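Local atomic coordinates of phenolic acid decarboxylase (Sedimentibacter hydroxybenzoicus, PDB entry 7AE5), a protein that catalyses the reversible, non-oxidative decarboxylation of 4-hydroxybenzoate and 3,4-dihydroxybenzoate under anaerobic conditions, using prenylated FMN and manganese. Residues 327-332 and 373-378; 19-24 and 48-53; 205-210 and 259-264. All coordinates share one frame; numbering follows the deposited sequence.

In the fold
From the N terminus, contact 2 comes first: the chain leaves strand 21-24, runs through helix 33-43 and returns alongside as strand 50-53, closing a beta-alpha-beta unit in the N-terminal domain. Contact 3 follows, where strand 201-207 and strand 259-265 pair within the antiparallel sheet of the flavin-binding domain. Contact 1 closes last, bringing the loop 373-378 back to helix 323-336 in the C-terminal domain. The three loops are in series, neither nested nor crossed, and each ties together parts of a single domain. Contacts 2 and 3 have centres about 23 Å apart, whereas contact 1 lies across the chain's centre from both.

Contact 1 (327-332 and 373-378); sequences VPLYKQ and LSTPHG
L329 reaches from helix 323-336 over the turn at T375-G378. CD2 comes within 3.6 Å of T375 OG1 and also touches H377 CB, while CD1 lies obliquely by the ring of the same histidine. With CG anti to its own carbonyl carbon (chi1 -71°), the leucine is directed at the turn and crosses the side chains of T375 and H377 at about a right angle. It also packs on A345 of strand 340-347.

Three residues further on, Q332, extended beyond CG, slants across T375. Its OE1 lies 3.2 Å from T375 CB, with CG2 of the same threonine almost as near, so the amide oxygen rests against the aliphatic part of T375 without a direct hydrogen bond to the loop. The polar link is made by water 1, which donates to Q332 OE1 (2.7 Å) and accepts from H377 N at 2.8 Å. The backbone N-H of H377, just before helix 378-381, is thereby joined to helix 323-336 through water.

T375 holds OG1 between its backbone N and carbonyl carbon (chi1 51°), where it accepts from G378 N at 3.1 Å; the bond is bent, 136° at the hydrogen. The same hydroxyl is hydrogen-bonded to L372 O, at the end of the preceding helix. H377 also stacks on Y381, and T375 packs on R371 of a second subunit. The arrangement is a threonine-capped entry into helix 378-381, packed against helix 323-336 in the UbiD C-terminal domain.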
ATOM      1  N   VAL C 327       1.636  16.260  29.929  1.00 34.78           N
ATOM      2  CA  VAL C 327       2.446  15.800  31.061  1.00 35.10           C
ATOM      3  C   VAL C 327       2.103  14.370  31.474  1.00 35.37           C
ATOM      4  O   VAL C 327       3.033  13.574  31.684  1.00 35.72           O
ATOM      5  CB  VAL C 327       2.347  16.796  32.225  1.00 36.35           C
ATOM      6  CG1 VAL C 327       2.959  16.204  33.487  1.00 38.45           C
ATOM      7  CG2 VAL C 327       3.043  18.100  31.863  1.00 36.47           C
ATOM      8  N   PRO C 328       0.828  13.977  31.618  1.00 46.08           N
ATOM      9  CA  PRO C 328       0.556  12.569  31.956  1.00 46.42           C
ATOM     10  C   PRO C 328       1.066  11.589  30.916  1.00 46.45           C
ATOM     11  O   PRO C 328       1.644  10.559  31.284  1.00 46.92           O
ATOM     12  CB  PRO C 328      -0.975  12.526  32.079  1.00 46.45           C
ATOM     13  CG  PRO C 328      -1.358  13.921  32.403  1.00 46.46           C
ATOM     14  CD  PRO C 328      -0.410  14.775  31.622  1.00 45.98           C
ATOM     15  N   LEU C 329       0.878  11.881  29.626  1.00 42.51           N
ATOM     16  CA  LEU C 329       1.382  10.984  28.590  1.00 42.59           C
ATOM     17  C   LEU C 329       2.901  10.886  28.639  1.00 42.93           C
ATOM     18  O   LEU C 329       3.469   9.805  28.447  1.00 43.46           O
ATOM     19  CB  LEU C 329       0.921  11.454  27.210  1.00 42.15           C
ATOM     20  CG  LEU C 329      -0.566  11.293  26.894  1.00 42.12           C
ATOM     21  CD1 LEU C 329      -0.916  11.993  25.591  1.00 41.89           C
ATOM     22  CD2 LEU C 329      -0.937   9.821  26.832  1.00 42.49           C
ATOM     23  N   TYR C 330       3.575  12.010  28.895  1.00 40.72           N
ATOM     24  CA  TYR C 330       5.029  11.989  29.022  1.00 41.25           C
ATOM     25  C   TYR C 330       5.468  11.090  30.170  1.00 41.96           C
ATOM     26  O   TYR C 330       6.445  10.343  30.045  1.00 42.70           O
ATOM     27  CB  TYR C 330       5.553  13.414  29.217  1.00 41.04           C
ATOM     28  CG  TYR C 330       6.981  13.492  29.704  1.00 41.70           C
ATOM     29  CD1 TYR C 330       8.046  13.303  28.832  1.00 42.18           C
ATOM     30  CD2 TYR C 330       7.266  13.763  31.037  1.00 41.94           C
ATOM     31  CE1 TYR C 330       9.354  13.376  29.276  1.00 42.89           C
ATOM     32  CE2 TYR C 330       8.570  13.837  31.490  1.00 42.58           C
ATOM     33  CZ  TYR C 330       9.610  13.644  30.606  1.00 43.05           C
ATOM     34  OH  TYR C 330      10.909  13.717  31.054  1.00 43.76           O
ATOM     35  N   LYS C 331       4.752  11.139  31.296  1.00 43.53           N
ATOM     36  CA  LYS C 331       5.122  10.314  32.441  1.00 44.23           C
ATOM     37  C   LYS C 331       4.881   8.834  32.165  1.00 44.71           C
ATOM     38  O   LYS C 331       5.654   7.983  32.617  1.00 45.53           O
ATOM     39  CB  LYS C 331       4.351  10.762  33.682  1.00 44.82           C
ATOM     40  CG  LYS C 331       4.850  12.063  34.292  1.00 45.91           C
ATOM     41  CD  LYS C 331       4.123  12.367  35.591  1.00 48.29           C
ATOM     42  CE  LYS C 331       4.616  13.658  36.222  1.00 49.86           C
ATOM     43  NZ  LYS C 331       6.093  13.670  36.411  1.00 50.76           N
ATOM     44  N   GLN C 332       3.814   8.506  31.430  1.00 50.04           N
ATOM     45  CA  GLN C 332       3.563   7.109  31.087  1.00 50.54           C
ATOM     46  C   GLN C 332       4.620   6.576  30.128  1.00 51.05           C
ATOM     47  O   GLN C 332       5.085   5.441  30.279  1.00 51.91           O
ATOM     48  CB  GLN C 332       2.164   6.950  30.488  1.00 50.06           C
ATOM     49  CG  GLN C 332       1.060   7.595  31.311  1.00 49.70           C
ATOM     50  CD  GLN C 332      -0.311   7.460  30.675  1.00 49.44           C
ATOM     51  OE1 GLN C 332      -0.432   7.258  29.469  1.00 49.24           O
ATOM     52  NE2 GLN C 332      -1.354   7.589  31.486  1.00 49.54           N
ATOM     53  N   LEU C 373       0.588   4.894  21.417  1.00 31.51           N
ATOM     54  CA  LEU C 373      -0.637   4.305  20.898  1.00 31.80           C
ATOM     55  C   LEU C 373      -1.128   3.134  21.739  1.00 32.54           C
ATOM     56  O   LEU C 373      -2.133   2.517  21.373  1.00 32.96           O
ATOM     57  CB  LEU C 373      -0.433   3.860  19.450  1.00 32.29           C
ATOM     58  CG  LEU C 373      -0.129   4.992  18.465  1.00 31.64           C
ATOM     59  CD1 LEU C 373       0.322   4.443  17.123  1.00 32.34           C
ATOM     60  CD2 LEU C 373      -1.340   5.892  18.298  1.00 31.15           C
ATOM     61  N   SER C 374      -0.458   2.811  22.846  1.00 35.46           N
ATOM     62  CA  SER C 374      -0.948   1.789  23.761  1.00 36.11           C
ATOM     63  C   SER C 374      -1.227   2.327  25.163  1.00 35.75           C
ATOM     64  O   SER C 374      -1.401   1.533  26.094  1.00 36.32           O
ATOM     65  CB  SER C 374       0.025   0.605  23.822  1.00 37.10           C
ATOM     66  OG  SER C 374       1.377   1.024  23.863  1.00 37.15           O
ATOM     67  N   THR C 375      -1.271   3.649  25.341  1.00 38.37           N
ATOM     68  CA  THR C 375      -1.649   4.248  26.612  1.00 38.13           C
ATOM     69  C   THR C 375      -3.161   4.423  26.686  1.00 38.09           C
ATOM     70  O   THR C 375      -3.846   4.398  25.659  1.00 38.08           O
ATOM     71  CB  THR C 375      -0.954   5.596  26.781  1.00 37.43           C
ATOM     72  OG1 THR C 375      -1.168   6.392  25.610  1.00 36.86           O
ATOM     73  CG2 THR C 375       0.539   5.394  26.983  1.00 37.73           C
ATOM     74  N   PRO C 376      -3.723   4.587  27.891  1.00 39.70           N
ATOM     75  CA  PRO C 376      -5.183   4.769  27.996  1.00 39.86           C
ATOM     76  C   PRO C 376      -5.733   5.897  27.139  1.00 39.37           C
ATOM     77  O   PRO C 376      -6.816   5.753  26.558  1.00 39.69           O
ATOM     78  CB  PRO C 376      -5.381   5.047  29.491  1.00 40.01           C
ATOM     79  CG  PRO C 376      -4.286   4.289  30.146  1.00 40.32           C
ATOM     80  CD  PRO C 376      -3.101   4.392  29.214  1.00 39.96           C
ATOM     81  N   HIS C 377      -5.016   7.015  27.035  1.00 42.67           N
ATOM     82  CA  HIS C 377      -5.493   8.145  26.251  1.00 42.39           C
ATOM     83  C   HIS C 377      -4.999   8.103  24.811  1.00 42.21           C
ATOM     84  O   HIS C 377      -5.766   8.389  23.886  1.00 42.44           O
ATOM     85  CB  HIS C 377      -5.061   9.458  26.906  1.00 42.00           C
ATOM     86  CG  HIS C 377      -5.656  10.675  26.269  1.00 42.02           C
ATOM     87  ND1 HIS C 377      -5.018  11.379  25.271  1.00 41.58           N
ATOM     88  CD2 HIS C 377      -6.828  11.315  26.491  1.00 42.60           C
ATOM     89  CE1 HIS C 377      -5.772  12.399  24.905  1.00 42.00           C
ATOM     90  NE2 HIS C 377      -6.876  12.384  25.629  1.00 42.63           N
ATOM     91  N   GLY C 378      -3.729   7.754  24.597  1.00 35.10           N
ATOM     92  CA  GLY C 378      -3.188   7.765  23.250  1.00 34.96           C
ATOM     93  C   GLY C 378      -3.792   6.711  22.348  1.00 35.49           C
ATOM     94  O   GLY C 378      -3.907   6.921  21.137  1.00 35.55           O
TER
HETATM   95  O   HOH W   1      -3.090   7.654  28.974  1.00 50.37           O

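Contact 2 (19-24 and 48-53); sequences GQLIRV and QPAVFF
I22 O receives the shortest hydrogen bond between the two strands, from F52 N at 2.8 Å, with a C=O...N angle of 173°. I22 N in turn donates to A50 O (2.9 Å), and V24 N reaches F52 O in a nearly straight bond. The start of the ladder is less regular: A50 N binds Q20 O from above the carbonyl plane, 41° out of it. Strand 21-24 and strand 50-53 thus run parallel, their short axes slightly inclined.

On one face L21, A50, R23 and F52 come together. L21 CD2 rests on F52 CB at 3.6 Å, because CG of the leucine stands anti to the backbone N (chi1 -164°). R23 and F52 lie side by side and point the same way; the guanidinium is nearly perpendicular to the ring and turns its edge to CD1, with NE 3.8 Å away. Any cation-pi attraction is weak at this range, and the charge is met by a salt bridge to E16.

The other face is aliphatic and aromatic. I22 CG1 touches P49 CG at 3.8 Å, and V24 CG2 touches both V51 CG1 (3.6 Å) and, obliquely, the F53 ring. Helix 33-43, the crossover helix of this beta-alpha-beta unit, packs on V51 and F53, and L474 and W467 of a third subunit pack on I22 and V24. The pairing therefore relies on backbone bonds between the strands and apolar packing on both faces, with the one charge, R23, paired to E16 of helix 8-17.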
ATOM      1  N   GLY C  19       1.272  43.668  30.682  1.00 67.96           N
ATOM      2  CA  GLY C  19       0.786  44.005  29.359  1.00 66.83           C
ATOM      3  C   GLY C  19      -0.057  42.941  28.700  1.00 62.95           C
ATOM      4  O   GLY C  19      -0.139  42.905  27.468  1.00 62.08           O
ATOM      5  N   GLN C  20      -0.695  42.070  29.482  1.00 60.87           N
ATOM      6  CA  GLN C  20      -1.484  40.967  28.951  1.00 58.88           C
ATOM      7  C   GLN C  20      -2.969  41.112  29.275  1.00 58.08           C
ATOM      8  O   GLN C  20      -3.686  40.113  29.378  1.00 57.76           O
ATOM      9  CB  GLN C  20      -0.951  39.635  29.477  1.00 59.72           C
ATOM     10  CG  GLN C  20       0.375  39.225  28.866  1.00 60.14           C
ATOM     11  CD  GLN C  20       0.336  39.221  27.351  1.00 58.74           C
ATOM     12  OE1 GLN C  20       1.111  39.918  26.697  1.00 59.15           O
ATOM     13  NE2 GLN C  20      -0.573  38.436  26.786  1.00 57.25           N
ATOM     14  N   LEU C  21      -3.445  42.345  29.429  1.00 65.20           N
ATOM     15  CA  LEU C  21      -4.855  42.580  29.712  1.00 63.99           C
ATOM     16  C   LEU C  21      -5.266  43.919  29.115  1.00 65.01           C
ATOM     17  O   LEU C  21      -4.566  44.921  29.286  1.00 67.71           O
ATOM     18  CB  LEU C  21      -5.129  42.548  31.222  1.00 64.40           C
ATOM     19  CG  LEU C  21      -6.582  42.410  31.695  1.00 63.02           C
ATOM     20  CD1 LEU C  21      -6.611  41.855  33.104  1.00 63.33           C
ATOM     21  CD2 LEU C  21      -7.325  43.741  31.652  1.00 64.64           C
ATOM     22  N   ILE C  22      -6.402  43.923  28.423  1.00 71.49           N
ATOM     23  CA  ILE C  22      -6.949  45.114  27.787  1.00 73.08           C
ATOM     24  C   ILE C  22      -8.245  45.492  28.491  1.00 73.35           C
ATOM     25  O   ILE C  22      -9.055  44.622  28.832  1.00 71.36           O
ATOM     26  CB  ILE C  22      -7.188  44.887  26.281  1.00 71.90           C
ATOM     27  CG1 ILE C  22      -5.875  44.530  25.583  1.00 71.95           C
ATOM     28  CG2 ILE C  22      -7.821  46.112  25.639  1.00 73.92           C
ATOM     29  CD1 ILE C  22      -4.865  45.652  25.577  1.00 75.21           C
ATOM     30  N   ARG C  23      -8.432  46.790  28.716  1.00 76.30           N
ATOM     31  CA  ARG C  23      -9.652  47.332  29.299  1.00 77.33           C
ATOM     32  C   ARG C  23     -10.439  48.036  28.203  1.00 78.31           C
ATOM     33  O   ARG C  23      -9.949  48.998  27.602  1.00 80.68           O
ATOM     34  CB  ARG C  23      -9.334  48.300  30.437  1.00 80.39           C
ATOM     35  CG  ARG C  23      -8.824  47.633  31.703  1.00 79.79           C
ATOM     36  CD  ARG C  23      -9.517  48.181  32.940  1.00 81.68           C
ATOM     37  NE  ARG C  23      -9.473  47.242  34.055  1.00 80.45           N
ATOM     38  CZ  ARG C  23      -8.525  47.217  34.983  1.00 81.66           C
ATOM     39  NH1 ARG C  23      -7.526  48.085  34.973  1.00 84.18           N
ATOM     40  NH2 ARG C  23      -8.584  46.302  35.946  1.00 80.64           N
ATOM     41  N   VAL C  24     -11.652  47.559  27.948  1.00 71.85           N
ATOM     42  CA  VAL C  24     -12.527  48.131  26.927  1.00 72.91           C
ATOM     43  C   VAL C  24     -13.431  49.124  27.648  1.00 75.80           C
ATOM     44  O   VAL C  24     -14.513  48.782  28.127  1.00 75.35           O
ATOM     45  CB  VAL C  24     -13.318  47.054  26.194  1.00 70.16           C
ATOM     46  CG1 VAL C  24     -14.003  47.640  24.974  1.00 71.50           C
ATOM     47  CG2 VAL C  24     -12.396  45.910  25.811  1.00 67.29           C
ATOM     48  N   GLN C  48      -1.379  37.030  23.067  1.00 50.22           N
ATOM     49  CA  GLN C  48      -2.799  37.343  23.131  1.00 49.49           C
ATOM     50  C   GLN C  48      -3.192  37.709  24.558  1.00 49.73           C
ATOM     51  O   GLN C  48      -2.938  36.930  25.486  1.00 49.46           O
ATOM     52  CB  GLN C  48      -3.633  36.161  22.643  1.00 48.02           C
ATOM     53  CG  GLN C  48      -3.262  35.674  21.256  1.00 48.01           C
ATOM     54  CD  GLN C  48      -2.497  34.373  21.290  1.00 47.53           C
ATOM     55  OE1 GLN C  48      -1.418  34.293  21.876  1.00 48.36           O
ATOM     56  NE2 GLN C  48      -3.049  33.343  20.658  1.00 46.47           N
ATOM     57  N   PRO C  49      -3.797  38.871  24.776  1.00 55.61           N
ATOM     58  CA  PRO C  49      -4.161  39.284  26.130  1.00 56.16           C
ATOM     59  C   PRO C  49      -5.566  38.838  26.504  1.00 55.28           C
ATOM     60  O   PRO C  49      -6.379  38.450  25.661  1.00 54.33           O
ATOM     61  CB  PRO C  49      -4.088  40.813  26.040  1.00 56.68           C
ATOM     62  CG  PRO C  49      -4.554  41.092  24.641  1.00 55.99           C
ATOM     63  CD  PRO C  49      -4.107  39.916  23.786  1.00 55.76           C
ATOM     64  N   ALA C  50      -5.833  38.890  27.803  1.00 53.38           N
ATOM     65  CA  ALA C  50      -7.201  38.817  28.281  1.00 51.51           C
ATOM     66  C   ALA C  50      -7.885  40.155  28.041  1.00 51.92           C
ATOM     67  O   ALA C  50      -7.237  41.204  27.971  1.00 52.71           O
ATOM     68  CB  ALA C  50      -7.242  38.453  29.764  1.00 50.04           C
ATOM     69  N   VAL C  51      -9.205  40.117  27.893  1.00 53.23           N
ATOM     70  CA  VAL C  51      -9.989  41.305  27.584  1.00 52.73           C
ATOM     71  C   VAL C  51     -11.004  41.515  28.699  1.00 52.43           C
ATOM     72  O   VAL C  51     -11.782  40.608  29.015  1.00 51.12           O
ATOM     73  CB  VAL C  51     -10.678  41.188  26.214  1.00 52.50           C
ATOM     74  CG1 VAL C  51     -11.519  42.416  25.939  1.00 52.87           C
ATOM     75  CG2 VAL C  51      -9.638  41.005  25.119  1.00 53.83           C
ATOM     76  N   PHE C  52     -10.991  42.708  29.288  1.00 61.94           N
ATOM     77  CA  PHE C  52     -11.817  43.044  30.442  1.00 63.13           C
ATOM     78  C   PHE C  52     -12.838  44.097  30.033  1.00 64.82           C
ATOM     79  O   PHE C  52     -12.465  45.184  29.579  1.00 66.70           O
ATOM     80  CB  PHE C  52     -10.944  43.549  31.592  1.00 64.95           C
ATOM     81  CG  PHE C  52     -11.665  43.668  32.905  1.00 66.16           C
ATOM     82  CD1 PHE C  52     -12.333  44.834  33.241  1.00 68.61           C
ATOM     83  CD2 PHE C  52     -11.660  42.620  33.809  1.00 65.18           C
ATOM     84  CE1 PHE C  52     -12.991  44.947  34.452  1.00 69.97           C
ATOM     85  CE2 PHE C  52     -12.315  42.727  35.022  1.00 66.56           C
ATOM     86  CZ  PHE C  52     -12.982  43.892  35.343  1.00 68.92           C
ATOM     87  N   PHE C  53     -14.120  43.774  30.193  1.00 61.02           N
ATOM     88  CA  PHE C  53     -15.210  44.684  29.863  1.00 62.96           C
ATOM     89  C   PHE C  53     -15.768  45.278  31.150  1.00 65.25           C
ATOM     90  O   PHE C  53     -16.325  44.552  31.981  1.00 64.72           O
ATOM     91  CB  PHE C  53     -16.316  43.969  29.089  1.00 61.69           C
ATOM     92  CG  PHE C  53     -15.854  43.338  27.811  1.00 59.57           C
ATOM     93  CD1 PHE C  53     -15.321  42.061  27.807  1.00 57.01           C
ATOM     94  CD2 PHE C  53     -15.957  44.021  26.610  1.00 60.50           C
ATOM     95  CE1 PHE C  53     -14.900  41.478  26.635  1.00 55.37           C
ATOM     96  CE2 PHE C  53     -15.536  43.439  25.433  1.00 58.84           C
ATOM     97  CZ  PHE C  53     -15.008  42.168  25.448  1.00 56.29           C
TER

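Contact 3 (205-210 and 259-264); sequences ITIGNN and VVLEGH
I205 forms a hydrogen-bonded antiparallel pair with L261: its N donates to L261 O at 2.7 Å, and its O accepts from L261 N at 2.6 Å. Both donors are tilted by about 30° from the carbonyl planes. The side chains cross on one face, with I205 CB 3.7 Å from L261 CB.

T206 sits opposite V260 in a non-hydrogen-bonded pair and points to the other face, where its CG2 meets V260 CG2 at 4.3 Å. Its OG1, placed between the backbone N and carbonyl carbon (chi1 71°), is hydrogen-bonded to S147 O and also accepts from N209 ND2.

I207 returns to the face of I205 and closes a second two-bond pair with V259; I207 N to V259 O is the straighter of these bonds, 168° at the hydrogen. Its CD1 reaches diagonally to L261 CD1 at 4.0 Å, joining both pairs into one apolar patch. G208 then leaves the strand with positive phi. N209 OD1 binds S257, just before the partner strand, and N210 caps helix 211-217 by accepting from L212 N. This is antiparallel sheet of the UbiD flavin-binding domain, with the side chain of T206 about 6 Å from that of V164, a residue predicted to bind prenylated FMN.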
ATOM      1  N   ILE C 205     -21.241  25.342  41.678  1.00 54.25           N
ATOM      2  CA  ILE C 205     -20.716  25.871  40.423  1.00 53.10           C
ATOM      3  C   ILE C 205     -19.976  27.161  40.747  1.00 54.70           C
ATOM      4  O   ILE C 205     -20.602  28.169  41.096  1.00 54.78           O
ATOM      5  CB  ILE C 205     -21.828  26.113  39.393  1.00 50.19           C
ATOM      6  CG1 ILE C 205     -22.571  24.812  39.090  1.00 49.60           C
ATOM      7  CG2 ILE C 205     -21.259  26.701  38.116  1.00 49.24           C
ATOM      8  CD1 ILE C 205     -23.888  25.021  38.382  1.00 48.16           C
ATOM      9  N   THR C 206     -18.651  27.133  40.637  1.00 58.89           N
ATOM     10  CA  THR C 206     -17.820  28.286  40.957  1.00 61.19           C
ATOM     11  C   THR C 206     -17.348  28.972  39.683  1.00 61.03           C
ATOM     12  O   THR C 206     -16.919  28.313  38.729  1.00 58.86           O
ATOM     13  CB  THR C 206     -16.615  27.878  41.808  1.00 63.87           C
ATOM     14  OG1 THR C 206     -15.687  27.136  41.007  1.00 64.81           O
ATOM     15  CG2 THR C 206     -17.063  27.025  42.988  1.00 64.40           C
ATOM     16  N   ILE C 207     -17.428  30.302  39.675  1.00 55.74           N
ATOM     17  CA  ILE C 207     -17.084  31.124  38.523  1.00 54.47           C
ATOM     18  C   ILE C 207     -16.085  32.183  38.966  1.00 56.39           C
ATOM     19  O   ILE C 207     -16.237  32.782  40.038  1.00 58.56           O
ATOM     20  CB  ILE C 207     -18.338  31.779  37.903  1.00 53.76           C
ATOM     21  CG1 ILE C 207     -19.377  30.712  37.548  1.00 50.25           C
ATOM     22  CG2 ILE C 207     -17.971  32.600  36.676  1.00 53.13           C
ATOM     23  CD1 ILE C 207     -20.769  31.261  37.322  1.00 49.49           C
ATOM     24  N   GLY C 208     -15.063  32.414  38.144  1.00 52.12           N
ATOM     25  CA  GLY C 208     -14.039  33.389  38.468  1.00 53.09           C
ATOM     26  C   GLY C 208     -13.078  32.883  39.524  1.00 54.15           C
ATOM     27  O   GLY C 208     -13.263  33.147  40.715  1.00 55.68           O
ATOM     28  N   ASN C 209     -12.041  32.165  39.101  1.00 56.32           N
ATOM     29  CA  ASN C 209     -11.177  31.450  40.025  1.00 57.17           C
ATOM     30  C   ASN C 209      -9.711  31.743  39.745  1.00 57.21           C
ATOM     31  O   ASN C 209      -9.342  32.272  38.692  1.00 56.30           O
ATOM     32  CB  ASN C 209     -11.407  29.933  39.943  1.00 56.46           C
ATOM     33  CG  ASN C 209     -12.734  29.511  40.534  1.00 56.96           C
ATOM     34  OD1 ASN C 209     -12.973  29.670  41.731  1.00 58.19           O
ATOM     35  ND2 ASN C 209     -13.605  28.958  39.698  1.00 57.27           N
ATOM     36  N   ASN C 210      -8.885  31.396  40.732  1.00 61.02           N
ATOM     37  CA  ASN C 210      -7.446  31.211  40.605  1.00 61.02           C
ATOM     38  C   ASN C 210      -7.193  30.413  39.330  1.00 59.14           C
ATOM     39  O   ASN C 210      -7.818  29.363  39.129  1.00 58.46           O
ATOM     40  CB  ASN C 210      -6.924  30.496  41.858  1.00 62.35           C
ATOM     41  CG  ASN C 210      -5.449  30.118  41.784  1.00 62.36           C
ATOM     42  OD1 ASN C 210      -4.755  30.387  40.806  1.00 61.38           O
ATOM     43  ND2 ASN C 210      -4.966  29.481  42.843  1.00 63.55           N
ATOM     44  N   VAL C 259     -18.002  34.089  42.056  1.00 56.17           N
ATOM     45  CA  VAL C 259     -19.395  33.666  42.163  1.00 55.87           C
ATOM     46  C   VAL C 259     -19.423  32.179  42.493  1.00 55.46           C
ATOM     47  O   VAL C 259     -18.630  31.399  41.955  1.00 54.50           O
ATOM     48  CB  VAL C 259     -20.182  33.950  40.863  1.00 54.39           C
ATOM     49  CG1 VAL C 259     -21.625  33.493  40.991  1.00 54.11           C
ATOM     50  CG2 VAL C 259     -20.129  35.427  40.498  1.00 54.87           C
ATOM     51  N   VAL C 260     -20.329  31.786  43.386  1.00 59.69           N
ATOM     52  CA  VAL C 260     -20.565  30.384  43.711  1.00 59.42           C
ATOM     53  C   VAL C 260     -22.053  30.104  43.549  1.00 58.92           C
ATOM     54  O   VAL C 260     -22.888  30.811  44.122  1.00 59.85           O
ATOM     55  CB  VAL C 260     -20.102  30.029  45.137  1.00 61.16           C
ATOM     56  CG1 VAL C 260     -20.371  28.561  45.430  1.00 60.93           C
ATOM     57  CG2 VAL C 260     -18.625  30.349  45.315  1.00 61.73           C
ATOM     58  N   LEU C 261     -22.381  29.079  42.768  1.00 60.63           N
ATOM     59  CA  LEU C 261     -23.764  28.689  42.507  1.00 60.75           C
ATOM     60  C   LEU C 261     -24.016  27.352  43.194  1.00 61.85           C
ATOM     61  O   LEU C 261     -23.605  26.301  42.694  1.00 62.41           O
ATOM     62  CB  LEU C 261     -24.035  28.599  41.008  1.00 60.28           C
ATOM     63  CG  LEU C 261     -23.669  29.813  40.156  1.00 59.24           C
ATOM     64  CD1 LEU C 261     -24.162  29.629  38.732  1.00 58.77           C
ATOM     65  CD2 LEU C 261     -24.253  31.073  40.762  1.00 58.63           C
ATOM     66  N   GLU C 262     -24.692  27.393  44.337  1.00 63.26           N
ATOM     67  CA  GLU C 262     -25.048  26.182  45.059  1.00 64.28           C
ATOM     68  C   GLU C 262     -26.431  25.719  44.621  1.00 64.35           C
ATOM     69  O   GLU C 262     -27.386  26.501  44.623  1.00 63.75           O
ATOM     70  CB  GLU C 262     -25.011  26.421  46.568  1.00 65.04           C
ATOM     71  CG  GLU C 262     -23.660  26.904  47.068  1.00 65.98           C
ATOM     72  CD  GLU C 262     -23.637  27.143  48.564  1.00 68.13           C
ATOM     73  OE1 GLU C 262     -24.509  26.591  49.269  1.00 68.86           O
ATOM     74  OE2 GLU C 262     -22.744  27.879  49.034  1.00 69.15           O
ATOM     75  N   GLY C 263     -26.529  24.455  44.235  1.00 61.61           N
ATOM     76  CA  GLY C 263     -27.789  23.931  43.767  1.00 61.63           C
ATOM     77  C   GLY C 263     -27.781  22.422  43.709  1.00 62.60           C
ATOM     78  O   GLY C 263     -26.979  21.763  44.372  1.00 63.40           O
ATOM     79  N   HIS C 264     -28.685  21.879  42.896  1.00 57.40           N
ATOM     80  CA  HIS C 264     -28.839  20.436  42.805  1.00 58.26           C
ATOM     81  C   HIS C 264     -29.362  20.051  41.431  1.00 57.75           C
ATOM     82  O   HIS C 264     -30.132  20.789  40.812  1.00 56.79           O
ATOM     83  CB  HIS C 264     -29.790  19.902  43.883  1.00 58.94           C
ATOM     84  CG  HIS C 264     -31.196  20.402  43.750  1.00 58.31           C
ATOM     85  ND1 HIS C 264     -31.678  21.468  44.478  1.00 57.87           N
ATOM     86  CD2 HIS C 264     -32.224  19.981  42.975  1.00 58.02           C
ATOM     87  CE1 HIS C 264     -32.942  21.683  44.159  1.00 57.37           C
ATOM     88  NE2 HIS C 264     -33.298  20.794  43.248  1.00 57.42           N
TER